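Local coordinates for protein transmembrane protease (Mus musculus, PDB 2E7V) that probably cleaves proteins as a membrane-anchored serine endopeptidase, of which this crystal structure holds the SEA domain, a module separate from the protease domain, at residues F11-V16 with R31-R36; E35-M40 with A71-K76; M40-F45 with I55-V60. All blocks are in the same frame, centred on the assembly; numbering follows the deposited sequence.

Interaction 1 (F11-V16 with R31-R36); sequences FQILNV and RTLSER
The backbone bond from Glu35 N to Arg31 O, 2.9 Å long, closes the helical turn that carries Leu33 toward Ile13 and Val16. This turn belongs to helix 28-46 of a SEA domain, a ferredoxin-like fold in which two helices lie against a sheet, and here the helix meets the far part of the first strand and the turn that follows. No hydrogen bond joins the two segments; the evidence for contact is purely apolar, with 101 Å² buried in all. Leu33 accounts for about half of that area. Its CG stands anti to the backbone N (chi1 173°), which extends the side chain from the helix and lets its two methyls divide the work. CD1 meets the CG2 branch of Ile13 at 4.3 Å, whereas CD2 meets CG1 of Val16 at 4.2 Å.

The two receiving residues are brought to the same side by a type II beta turn from Ile13 to Val16, with Asn15 taking the positive phi (63°) at the third position. The chain turns a corner at Asn15, and across it Ile13 CG2 and Val16 CG2 lie 4.0 Å apart, making one continuous aliphatic surface. The nearest CA atoms across the contact, those of Val16 and Leu33, are still 9.3 Å apart, so the side chains span the gap and the backbones do not approach. Pro109 also touches both Ile13 and Leu33, and Leu62 of strand 54-65 packs on Leu33. On the helix, Thr32 OG1 is hydrogen-bonded to His28 O and Ser34 OG to Tyr30 O, which ties these hydroxyls to the preceding turn. At Val16 the touching methyl, CG1, is the one anti to its own backbone N, with chi1 at -178°.

Interaction 2 (E35-M40 with A71-K76); sequences ERIEAM and ADVVMK
Helix segment 35-40 lies over strand segment 71-76 with their nearest CA atoms, those of Ile37 and Ala71, 8.6 Å apart, a separation bridged by side chains alone. Ile37 is the one helix residue that makes close contact, and each of its branches has its own partner. CG1 stands beside the backbone N (chi1 -72°) and the chain continues extended, carrying CD1 to within 4.1 Å of Ala71 CB. The other branch, CG2, reaches Val73 CG2 at the looser distance of 4.4 Å. Ala71 and Val73, two residues apart on the strand, both point toward the helix; Ala71 CB and Val73 CG2 are 4.2 Å from each other and form the floor on which Ile37 rests.

This is the helix-on-sheet core of the SEA fold, and all three residues are buried. Ile13 and Ile107 from other strands also pack on Ile37, while Ile41, one helical turn on, packs on Val73. Asp72, between the two core residues, instead pairs with Arg63 in a salt bridge and with Ser10 OG. With no hydrogen bond or charge pair between helix and strand here, the contact rests on dispersion and the exclusion of water, and so on shape fit.

Interaction 3 (M40-F45 with I55-V60); sequences MITDEF and IRTHVV
Helix 28-46 of the SEA domain's sandwich meets strand 54-65, an outermost strand of its sheet, where Ile41 and Thr42 close on Thr57. The side chains of Ile41 and Thr57 cross at about a right angle, with Ile41 CG2 3.9 Å from Thr57 CG2. The same threonine methyl lies 3.6 Å from Thr42 OG1, an approach that is no hydrogen bond. Thr57 OG1, anti to its backbone N (chi1 -172°), bonds instead to Val74 O on the next strand, leaving the methyl to face the helix.

Polar linkage comes through a water. It donates to Thr42 OG1 at 2.8 Å and accepts from Thr57 N at 3.0 Å, so it joins the helix to the strand backbone. Thr42 OG1 also bonds to Glu38 O one turn earlier, so two partners fix this hydroxyl. Just before Thr57, Ile55 and Arg56 both face Lys76, a classic beta bulge.

Glu38 OE1 adds a direct helix-to-strand bond, to Val59 N. Inward, Ile41 CG2 lies at the edge of the Phe45 ring, in its plane, and that ring packs with Phe54, Phe77 and residues of helix 85-96, while Ile41 also reaches Ile107 of strand 106-107.

All three contacts use successive turns of helix 28-46 against one sheet, moving from strand 4-14 through 68-78 to 54-65. Interaction 2 is the core, with every touching residue buried; interactions 1 and 3 are partly buried and lie to its two ends along the helix. Interactions 1 and 2 are wholly aliphatic and are continuous: Ile13 CD1 lies 3.5 Å from Ile37 CD1, and Phe11 O probably accepts a hydrogen bond from Ala71 N. Interaction 3, at an outer strand, mixes methyl packing with water-mediated polarity. Its strand is tied to that of interaction 2 by a probable bond between Asp72 O and Val60 N, 2.7 Å.

Interaction 1 (F11-V16 with R31-R36)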
loop_
_atom_site.group_PDB
_atom_site.type_symbol
_atom_site.label_atom_id
_atom_site.label_comp_id
_atom_site.label_asym_id
_atom_site.label_seq_id
_atom_site.Cartn_x
_atom_site.Cartn_y
_atom_site.Cartn_z
ATOM N N PHE A 11 5.320 -3.005 0.576
ATOM C CA PHE A 11 5.319 -1.882 -0.345
ATOM C C PHE A 11 6.390 -0.869 -0.013
ATOM O O PHE A 11 6.527 -0.446 1.142
ATOM C CB PHE A 11 3.994 -1.129 -0.279
ATOM C CG PHE A 11 2.817 -1.898 -0.782
ATOM C CD1 PHE A 11 2.471 -1.860 -2.136
ATOM C CD2 PHE A 11 2.013 -2.612 0.100
ATOM C CE1 PHE A 11 1.324 -2.524 -2.597
ATOM C CE2 PHE A 11 0.881 -3.272 -0.348
ATOM C CZ PHE A 11 0.532 -3.226 -1.707
ATOM N N GLN A 12 7.131 -0.453 -1.025
ATOM C CA GLN A 12 8.131 0.582 -0.810
ATOM C C GLN A 12 7.319 1.866 -0.584
ATOM O O GLN A 12 6.458 2.209 -1.393
ATOM C CB GLN A 12 9.017 0.734 -2.051
ATOM C CG GLN A 12 10.041 -0.380 -2.242
ATOM C CD GLN A 12 9.751 -1.253 -3.449
ATOM O OE1 GLN A 12 9.090 -2.291 -3.344
ATOM N NE2 GLN A 12 10.240 -0.830 -4.611
ATOM N N ILE A 13 7.576 2.573 0.512
ATOM C CA ILE A 13 6.839 3.801 0.793
ATOM C C ILE A 13 7.698 4.963 0.318
ATOM O O ILE A 13 8.593 5.428 1.021
ATOM C CB ILE A 13 6.514 3.922 2.308
ATOM C CG1 ILE A 13 5.744 2.674 2.774
ATOM C CG2 ILE A 13 5.675 5.173 2.573
ATOM C CD1 ILE A 13 4.477 2.353 1.937
ATOM N N LEU A 14 7.416 5.417 -0.898
ATOM C CA LEU A 14 8.178 6.478 -1.534
ATOM C C LEU A 14 8.131 7.849 -0.866
ATOM O O LEU A 14 7.126 8.245 -0.282
ATOM C CB LEU A 14 7.733 6.619 -3.000
ATOM C CG LEU A 14 7.601 5.346 -3.846
ATOM C CD1 LEU A 14 7.176 5.713 -5.267
ATOM C CD2 LEU A 14 8.932 4.598 -3.878
ATOM N N ASN A 15 9.252 8.556 -0.951
ATOM C CA ASN A 15 9.384 9.916 -0.441
ATOM C C ASN A 15 9.219 10.127 1.068
ATOM O O ASN A 15 8.821 11.209 1.508
ATOM C CB ASN A 15 8.411 10.805 -1.224
ATOM C CG ASN A 15 8.516 10.581 -2.732
ATOM O OD1 ASN A 15 7.529 10.680 -3.474
ATOM N ND2 ASN A 15 9.725 10.280 -3.191
ATOM N N VAL A 16 9.516 9.099 1.858
ATOM C CA VAL A 16 9.424 9.218 3.313
ATOM C C VAL A 16 10.703 8.669 3.939
ATOM O O VAL A 16 11.072 7.513 3.721
ATOM C CB VAL A 16 8.229 8.432 3.899
ATOM C CG1 VAL A 16 8.162 8.647 5.402
ATOM C CG2 VAL A 16 6.941 8.863 3.244
ATOM N N ARG A 31 1.359 6.059 13.201
ATOM C CA ARG A 31 -0.077 5.940 12.978
ATOM C C ARG A 31 -0.643 6.778 11.830
ATOM O O ARG A 31 -1.523 6.301 11.109
ATOM C CB ARG A 31 -0.833 6.221 14.283
ATOM C CG ARG A 31 -0.575 5.146 15.329
ATOM C CD ARG A 31 -1.301 5.377 16.642
ATOM N NE ARG A 31 -0.956 4.333 17.612
ATOM C CZ ARG A 31 -1.589 4.130 18.766
ATOM N NH1 ARG A 31 -2.615 4.899 19.110
ATOM N NH2 ARG A 31 -1.199 3.155 19.578
ATOM N N THR A 32 -0.148 7.999 11.641
ATOM C CA THR A 32 -0.656 8.846 10.564
ATOM C C THR A 32 -0.177 8.348 9.202
ATOM O O THR A 32 -0.922 8.397 8.218
ATOM C CB THR A 32 -0.266 10.342 10.753
ATOM O OG1 THR A 32 1.152 10.491 10.674
ATOM C CG2 THR A 32 -0.745 10.845 12.101
ATOM N N LEU A 33 1.057 7.855 9.141
ATOM C CA LEU A 33 1.568 7.317 7.887
ATOM C C LEU A 33 0.830 6.003 7.571
ATOM O O LEU A 33 0.465 5.753 6.422
ATOM C CB LEU A 33 3.076 7.057 7.966
ATOM C CG LEU A 33 3.625 6.333 6.731
ATOM C CD1 LEU A 33 3.315 7.169 5.490
ATOM C CD2 LEU A 33 5.122 6.081 6.870
ATOM N N SER A 34 0.618 5.170 8.590
ATOM C CA SER A 34 -0.091 3.902 8.404
ATOM C C SER A 34 -1.532 4.142 7.972
ATOM O O SER A 34 -2.074 3.420 7.136
ATOM C CB SER A 34 -0.087 3.083 9.702
ATOM O OG SER A 34 1.171 2.473 9.903
ATOM N N GLU A 35 -2.139 5.174 8.542
ATOM C CA GLU A 35 -3.517 5.521 8.229
ATOM C C GLU A 35 -3.639 6.032 6.795
ATOM O O GLU A 35 -4.599 5.709 6.100
ATOM C CB GLU A 35 -4.013 6.573 9.224
ATOM C CG GLU A 35 -5.381 7.136 8.936
ATOM C CD GLU A 35 -5.800 8.132 9.997
ATOM O OE1 GLU A 35 -6.020 7.710 11.157
ATOM O OE2 GLU A 35 -5.896 9.337 9.672
ATOM N N ARG A 36 -2.662 6.822 6.351
ATOM C CA ARG A 36 -2.672 7.360 4.989
ATOM C C ARG A 36 -2.531 6.222 3.978
ATOM O O ARG A 36 -3.236 6.175 2.960
ATOM C CB ARG A 36 -1.534 8.372 4.812
ATOM C CG ARG A 36 -1.311 8.862 3.375
ATOM C CD ARG A 36 -2.577 9.454 2.755
ATOM N NE ARG A 36 -2.395 9.838 1.349
ATOM C CZ ARG A 36 -3.405 10.043 0.502
ATOM N NH1 ARG A 36 -4.656 9.906 0.916
ATOM N NH2 ARG A 36 -3.171 10.361 -0.770
#

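Interaction 2 (E35-M40 with A71-K76)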
loop_
_atom_site.group_PDB
_atom_site.type_symbol
_atom_site.label_atom_id
_atom_site.label_comp_id
_atom_site.label_asym_id
_atom_site.label_seq_id
_atom_site.Cartn_x
_atom_site.Cartn_y
_atom_site.Cartn_z
ATOM N N GLU A 35 -2.139 5.174 8.542
ATOM C CA GLU A 35 -3.517 5.521 8.229
ATOM C C GLU A 35 -3.639 6.032 6.795
ATOM O O GLU A 35 -4.599 5.709 6.100
ATOM C CB GLU A 35 -4.013 6.573 9.224
ATOM C CG GLU A 35 -5.381 7.136 8.936
ATOM C CD GLU A 35 -5.800 8.132 9.997
ATOM O OE1 GLU A 35 -6.020 7.710 11.157
ATOM O OE2 GLU A 35 -5.896 9.337 9.672
ATOM N N ARG A 36 -2.662 6.822 6.351
ATOM C CA ARG A 36 -2.672 7.360 4.989
ATOM C C ARG A 36 -2.531 6.222 3.978
ATOM O O ARG A 36 -3.236 6.175 2.960
ATOM C CB ARG A 36 -1.534 8.372 4.812
ATOM C CG ARG A 36 -1.311 8.862 3.375
ATOM C CD ARG A 36 -2.577 9.454 2.755
ATOM N NE ARG A 36 -2.395 9.838 1.349
ATOM C CZ ARG A 36 -3.405 10.043 0.502
ATOM N NH1 ARG A 36 -4.656 9.906 0.916
ATOM N NH2 ARG A 36 -3.171 10.361 -0.770
ATOM N N ILE A 37 -1.616 5.304 4.269
ATOM C CA ILE A 37 -1.381 4.151 3.407
ATOM C C ILE A 37 -2.636 3.270 3.321
ATOM O O ILE A 37 -3.009 2.802 2.231
ATOM C CB ILE A 37 -0.158 3.336 3.925
ATOM C CG1 ILE A 37 1.125 4.131 3.652
ATOM C CG2 ILE A 37 -0.096 1.965 3.237
ATOM C CD1 ILE A 37 2.349 3.612 4.370
ATOM N N GLU A 38 -3.296 3.062 4.459
ATOM C CA GLU A 38 -4.522 2.252 4.501
ATOM C C GLU A 38 -5.670 2.916 3.733
ATOM O O GLU A 38 -6.470 2.244 3.072
ATOM C CB GLU A 38 -4.934 1.996 5.962
ATOM C CG GLU A 38 -4.048 0.953 6.653
ATOM C CD GLU A 38 -4.166 0.947 8.171
ATOM O OE1 GLU A 38 -3.379 0.211 8.817
ATOM O OE2 GLU A 38 -5.036 1.672 8.715
ATOM N N ALA A 39 -5.740 4.242 3.817
ATOM C CA ALA A 39 -6.771 4.996 3.118
ATOM C C ALA A 39 -6.562 4.917 1.614
ATOM O O ALA A 39 -7.520 4.789 0.852
ATOM C CB ALA A 39 -6.738 6.449 3.561
ATOM N N MET A 40 -5.307 5.006 1.192
ATOM C CA MET A 40 -4.955 4.955 -0.220
ATOM C C MET A 40 -5.336 3.615 -0.826
ATOM O O MET A 40 -5.972 3.556 -1.883
ATOM C CB MET A 40 -3.453 5.217 -0.408
ATOM C CG MET A 40 -3.048 6.677 -0.127
ATOM S SD MET A 40 -1.302 7.019 -0.396
ATOM C CE MET A 40 -1.222 6.784 -2.167
ATOM N N ALA A 71 6.367 -0.826 4.009
ATOM C CA ALA A 71 5.208 -1.160 4.819
ATOM C C ALA A 71 4.695 -2.561 4.505
ATOM O O ALA A 71 4.463 -2.898 3.341
ATOM C CB ALA A 71 4.107 -0.137 4.589
ATOM N N ASP A 72 4.564 -3.394 5.530
ATOM C CA ASP A 72 4.020 -4.728 5.318
ATOM C C ASP A 72 2.521 -4.535 5.518
ATOM O O ASP A 72 2.069 -4.115 6.587
ATOM C CB ASP A 72 4.593 -5.735 6.310
ATOM C CG ASP A 72 6.100 -5.889 6.173
ATOM O OD1 ASP A 72 6.617 -5.814 5.034
ATOM O OD2 ASP A 72 6.766 -6.090 7.200
ATOM N N VAL A 73 1.772 -4.829 4.461
ATOM C CA VAL A 73 0.323 -4.629 4.415
ATOM C C VAL A 73 -0.499 -5.898 4.190
ATOM O O VAL A 73 -0.183 -6.710 3.305
ATOM C CB VAL A 73 -0.010 -3.625 3.267
ATOM C CG1 VAL A 73 -1.522 -3.400 3.155
ATOM C CG2 VAL A 73 0.730 -2.321 3.496
ATOM N N VAL A 74 -1.552 -6.070 4.986
ATOM C CA VAL A 74 -2.438 -7.223 4.834
ATOM C C VAL A 74 -3.731 -6.715 4.194
ATOM O O VAL A 74 -4.222 -5.647 4.558
ATOM C CB VAL A 74 -2.795 -7.881 6.200
ATOM C CG1 VAL A 74 -3.970 -8.839 6.022
ATOM C CG2 VAL A 74 -1.599 -8.660 6.748
ATOM N N MET A 75 -4.258 -7.466 3.233
ATOM C CA MET A 75 -5.501 -7.099 2.563
ATOM C C MET A 75 -6.458 -8.286 2.639
ATOM O O MET A 75 -6.076 -9.423 2.306
ATOM C CB MET A 75 -5.243 -6.722 1.091
ATOM C CG MET A 75 -4.408 -5.443 0.882
ATOM S SD MET A 75 -3.608 -5.381 -0.775
ATOM C CE MET A 75 -2.274 -6.522 -0.462
ATOM N N LYS A 76 -7.689 -8.024 3.088
ATOM C CA LYS A 76 -8.723 -9.060 3.213
ATOM C C LYS A 76 -9.834 -8.923 2.175
ATOM O O LYS A 76 -10.388 -7.825 1.988
ATOM C CB LYS A 76 -9.372 -9.023 4.602
ATOM C CG LYS A 76 -10.475 -10.073 4.777
ATOM C CD LYS A 76 -11.026 -10.132 6.190
ATOM C CE LYS A 76 -11.949 -11.339 6.348
ATOM N NZ LYS A 76 -12.453 -11.493 7.732
#

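Interaction 3 (M40-F45 with I55-V60)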
loop_
_atom_site.group_PDB
_atom_site.type_symbol
_atom_site.label_atom_id
_atom_site.label_comp_id
_atom_site.label_asym_id
_atom_site.label_seq_id
_atom_site.Cartn_x
_atom_site.Cartn_y
_atom_site.Cartn_z
ATOM N N MET A 40 -5.307 5.006 1.192
ATOM C CA MET A 40 -4.955 4.955 -0.220
ATOM C C MET A 40 -5.336 3.615 -0.826
ATOM O O MET A 40 -5.972 3.556 -1.883
ATOM C CB MET A 40 -3.453 5.217 -0.408
ATOM C CG MET A 40 -3.048 6.677 -0.127
ATOM S SD MET A 40 -1.302 7.019 -0.396
ATOM C CE MET A 40 -1.222 6.784 -2.167
ATOM N N ILE A 41 -4.941 2.536 -0.165
ATOM C CA ILE A 41 -5.251 1.196 -0.649
ATOM C C ILE A 41 -6.765 0.990 -0.671
ATOM O O ILE A 41 -7.316 0.463 -1.649
ATOM C CB ILE A 41 -4.565 0.119 0.233
ATOM C CG1 ILE A 41 -3.052 0.160 -0.003
ATOM C CG2 ILE A 41 -5.113 -1.270 -0.094
ATOM C CD1 ILE A 41 -2.248 -0.662 1.004
ATOM N N THR A 42 -7.439 1.427 0.387
ATOM C CA THR A 42 -8.895 1.285 0.471
ATOM C C THR A 42 -9.581 2.027 -0.681
ATOM O O THR A 42 -10.470 1.477 -1.334
ATOM C CB THR A 42 -9.437 1.816 1.823
ATOM O OG1 THR A 42 -8.850 1.064 2.899
ATOM C CG2 THR A 42 -10.964 1.678 1.894
ATOM N N ASP A 43 -9.168 3.268 -0.928
ATOM C CA ASP A 43 -9.746 4.061 -2.015
ATOM C C ASP A 43 -9.554 3.382 -3.384
ATOM O O ASP A 43 -10.466 3.378 -4.209
ATOM C CB ASP A 43 -9.114 5.454 -2.069
ATOM C CG ASP A 43 -9.585 6.361 -0.945
ATOM O OD1 ASP A 43 -8.898 7.370 -0.682
ATOM O OD2 ASP A 43 -10.641 6.083 -0.335
ATOM N N GLU A 44 -8.374 2.821 -3.628
ATOM C CA GLU A 44 -8.122 2.164 -4.911
ATOM C C GLU A 44 -9.056 0.979 -5.144
ATOM O O GLU A 44 -9.647 0.843 -6.217
ATOM C CB GLU A 44 -6.673 1.680 -5.006
ATOM C CG GLU A 44 -5.642 2.786 -5.110
ATOM C CD GLU A 44 -5.947 3.772 -6.219
ATOM O OE1 GLU A 44 -6.382 3.335 -7.309
ATOM O OE2 GLU A 44 -5.742 4.987 -6.002
ATOM N N PHE A 45 -9.197 0.112 -4.149
ATOM C CA PHE A 45 -10.066 -1.041 -4.338
ATOM C C PHE A 45 -11.528 -0.642 -4.416
ATOM O O PHE A 45 -12.301 -1.271 -5.141
ATOM C CB PHE A 45 -9.850 -2.076 -3.239
ATOM C CG PHE A 45 -8.544 -2.807 -3.357
ATOM C CD1 PHE A 45 -7.453 -2.451 -2.571
ATOM C CD2 PHE A 45 -8.400 -3.843 -4.273
ATOM C CE1 PHE A 45 -6.241 -3.118 -2.694
ATOM C CE2 PHE A 45 -7.189 -4.520 -4.404
ATOM C CZ PHE A 45 -6.105 -4.155 -3.610
ATOM N N ILE A 55 -12.621 -6.172 1.682
ATOM C CA ILE A 55 -13.211 -5.921 2.994
ATOM C C ILE A 55 -12.478 -4.812 3.725
ATOM O O ILE A 55 -13.083 -3.805 4.082
ATOM C CB ILE A 55 -13.220 -7.189 3.880
ATOM C CG1 ILE A 55 -14.108 -8.255 3.236
ATOM C CG2 ILE A 55 -13.779 -6.845 5.281
ATOM C CD1 ILE A 55 -14.176 -9.544 4.009
ATOM N N ARG A 56 -11.177 -4.995 3.949
ATOM C CA ARG A 56 -10.384 -3.976 4.625
ATOM C C ARG A 56 -8.894 -4.296 4.571
ATOM O O ARG A 56 -8.482 -5.426 4.271
ATOM C CB ARG A 56 -10.819 -3.835 6.085
ATOM C CG ARG A 56 -10.602 -5.093 6.893
ATOM C CD ARG A 56 -11.020 -4.939 8.344
ATOM N NE ARG A 56 -11.379 -6.249 8.868
ATOM C CZ ARG A 56 -12.595 -6.775 8.785
ATOM N NH1 ARG A 56 -13.572 -6.092 8.211
ATOM N NH2 ARG A 56 -12.826 -7.993 9.251
ATOM N N THR A 57 -8.086 -3.289 4.876
ATOM C CA THR A 57 -6.640 -3.441 4.859
ATOM C C THR A 57 -5.998 -2.819 6.092
ATOM O O THR A 57 -6.602 -2.001 6.796
ATOM C CB THR A 57 -6.043 -2.776 3.610
ATOM O OG1 THR A 57 -4.652 -3.097 3.504
ATOM C CG2 THR A 57 -6.203 -1.260 3.686
ATOM N N HIS A 58 -4.763 -3.217 6.357
ATOM C CA HIS A 58 -4.055 -2.667 7.492
ATOM C C HIS A 58 -2.569 -2.926 7.418
ATOM O O HIS A 58 -2.115 -3.998 6.993
ATOM C CB HIS A 58 -4.632 -3.210 8.806
ATOM C CG HIS A 58 -4.244 -4.622 9.119
ATOM N ND1 HIS A 58 -3.312 -4.936 10.085
ATOM C CD2 HIS A 58 -4.698 -5.803 8.636
ATOM C CE1 HIS A 58 -3.211 -6.251 10.186
ATOM N NE2 HIS A 58 -4.041 -6.801 9.319
ATOM N N VAL A 59 -1.822 -1.901 7.803
ATOM C CA VAL A 59 -0.374 -1.946 7.834
ATOM C C VAL A 59 -0.017 -2.762 9.084
ATOM O O VAL A 59 -0.391 -2.396 10.200
ATOM C CB VAL A 59 0.196 -0.502 7.935
ATOM C CG1 VAL A 59 1.682 -0.529 8.250
ATOM C CG2 VAL A 59 -0.063 0.247 6.633
ATOM N N VAL A 60 0.678 -3.880 8.892
ATOM C CA VAL A 60 1.062 -4.729 10.019
ATOM C C VAL A 60 2.323 -4.186 10.665
ATOM O O VAL A 60 2.589 -4.430 11.839
ATOM C CB VAL A 60 1.290 -6.184 9.580
ATOM C CG1 VAL A 60 0.015 -6.740 8.977
ATOM C CG2 VAL A 60 2.422 -6.255 8.597
HETATM O O HOH W 1 -9.529 -0.687 5.011
#